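SusD homolog (Bacteroides thetaiotaomicron VPI-5482, PDB 3IV0) is a SusD-family protein of the outer membrane that probably binds glycans at the cell surface for uptake, its own ligand being unknown. Local coordinates at residues Asp172-Pro175 against Leu176-Asp179. Numbering follows the deposited sequence.
Sequences DLQP and LLDD. With EDO (1,2-ethanediol), chain E.
The carbonyl oxygen of Q174 is gripped by two backbone amides one turn further on. D178 N reaches Q174 O at 3.0 Å with an N-H...O angle of 164°, an alpha-helical i to i+4 bond, whereas L177 N binds the same oxygen with i to i+3 spacing in a less linear hydrogen bond (137°). The D179 N to P175 O bond, 2.8 Å long, repeats the i to i+4 pattern, but L176 N binds L173 O with i to i+3 spacing. P175, lacking an N-H, fits in the first turn of a helix, where an amide has no carbonyl one turn earlier in the helix to bond.

On the outer side, the side chains of Q174 and D178 cross, their amide and carboxylate planes tilted by 33°. Q174 starts with CG anti to the backbone N (chi1 -173°) and then bends at chi2, which folds its end back over D178. Q174 NE2 gives a hydrogen bond of 3.0 Å to D178 OD1, arriving from above the carboxylate plane, while D178 OD2 lies against Q174 CG. The amide is also clasped by a 1,2-ethanediol molecule, probably from the crystallisation liquor: NE2 of Q174 donates to its O1 at 2.6 Å, and its O2 donates to Q174 OE1. In this crystal, two partners on NE2 and one on OE1 thus fix the rotation of the amide, D178 OD1 being the one from the protein.

Elsewhere on the turn, L173 CD2 meets L176 CD1 at 4.0 Å, and the CB of L176 lies over L173 O.

The short helix 174-178 and the residue leading into it lie between helices 117-142 and 202-219: L173 packs on L208, M209 and I212 and also touches S132, while L176 rests on A125 and I128.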
loop_
_atom_site.group_PDB
_atom_site.type_symbol
_atom_site.label_atom_id
_atom_site.label_comp_id
_atom_site.label_asym_id
_atom_site.label_seq_id
_atom_site.Cartn_x
_atom_site.Cartn_y
_atom_site.Cartn_z
ATOM N N ASP A 172 -14.261 13.550 -2.279
ATOM C CA ASP A 172 -14.892 13.062 -1.050
ATOM C C ASP A 172 -13.981 13.263 0.160
ATOM O O ASP A 172 -14.443 13.458 1.290
ATOM C CB ASP A 172 -15.233 11.581 -1.152
ATOM C CG ASP A 172 -16.356 11.260 -2.126
ATOM O OD1 ASP A 172 -17.132 12.150 -2.449
ATOM O OD2 ASP A 172 -16.465 10.054 -2.492
ATOM N N LEU A 173 -12.678 13.134 -0.051
ATOM C CA LEU A 173 -11.698 13.235 1.028
ATOM C C LEU A 173 -11.343 14.660 1.470
ATOM O O LEU A 173 -11.153 14.931 2.651
ATOM C CB LEU A 173 -10.409 12.509 0.653
ATOM C CG LEU A 173 -10.550 11.006 0.433
ATOM C CD1 LEU A 173 -9.340 10.395 -0.373
ATOM C CD2 LEU A 173 -10.686 10.334 1.767
ATOM N N GLN A 174 -11.269 15.598 0.516
ATOM C CA GLN A 174 -10.910 16.976 0.833
ATOM C C GLN A 174 -11.693 17.591 2.011
ATOM O O GLN A 174 -11.083 18.196 2.888
ATOM C CB GLN A 174 -10.987 17.862 -0.416
ATOM C CG GLN A 174 -10.475 19.265 -0.224
ATOM C CD GLN A 174 -9.018 19.326 -0.091
ATOM O OE1 GLN A 174 -8.276 18.932 -0.994
ATOM N NE2 GLN A 174 -8.557 19.853 1.029
ATOM N N PRO A 175 -13.033 17.455 2.031
ATOM C CA PRO A 175 -13.793 18.019 3.153
ATOM C C PRO A 175 -13.414 17.455 4.514
ATOM O O PRO A 175 -13.564 18.129 5.519
ATOM C CB PRO A 175 -15.225 17.645 2.812
ATOM C CG PRO A 175 -15.241 17.486 1.359
ATOM C CD PRO A 175 -13.928 16.860 1.029
ATOM N N LEU A 176 -12.903 16.237 4.554
ATOM C CA LEU A 176 -12.472 15.675 5.824
ATOM C C LEU A 176 -11.346 16.497 6.436
ATOM O O LEU A 176 -11.193 16.539 7.658
ATOM C CB LEU A 176 -12.069 14.204 5.668
ATOM C CG LEU A 176 -13.069 13.227 5.024
ATOM C CD1 LEU A 176 -12.532 11.793 5.039
ATOM C CD2 LEU A 176 -14.470 13.302 5.678
ATOM N N LEU A 177 -10.535 17.132 5.604
ATOM C CA LEU A 177 -9.507 18.022 6.077
ATOM C C LEU A 177 -10.122 19.408 6.315
ATOM O O LEU A 177 -9.987 19.975 7.405
ATOM C CB LEU A 177 -8.364 18.104 5.072
ATOM C CG LEU A 177 -7.600 16.825 4.753
ATOM C CD1 LEU A 177 -6.457 17.166 3.822
ATOM C CD2 LEU A 177 -7.156 16.061 6.013
ATOM N N ASP A 178 -10.826 19.945 5.315
ATOM C CA ASP A 178 -11.217 21.352 5.315
ATOM C C ASP A 178 -12.289 21.653 6.347
ATOM O O ASP A 178 -12.263 22.726 6.957
ATOM C CB ASP A 178 -11.785 21.780 3.964
ATOM C CG ASP A 178 -10.763 21.825 2.866
ATOM O OD1 ASP A 178 -9.549 21.695 3.114
ATOM O OD2 ASP A 178 -11.215 22.036 1.716
ATOM N N ASP A 179 -13.213 20.720 6.547
ATOM C CA ASP A 179 -14.340 20.920 7.490
ATOM C C ASP A 179 -13.895 20.685 8.927
ATOM O O ASP A 179 -14.697 20.836 9.851
ATOM C CB ASP A 179 -15.474 19.925 7.261
ATOM C CG ASP A 179 -16.154 20.067 5.934
ATOM O OD1 ASP A 179 -15.880 21.049 5.220
ATOM O OD2 ASP A 179 -16.979 19.171 5.624
HETATM C C1 EDO E . -4.754 20.331 0.112
HETATM O O1 EDO E . -5.965 20.126 0.840
HETATM C C2 EDO E . -4.919 19.856 -1.328
HETATM O O2 EDO E . -5.756 18.709 -1.330
#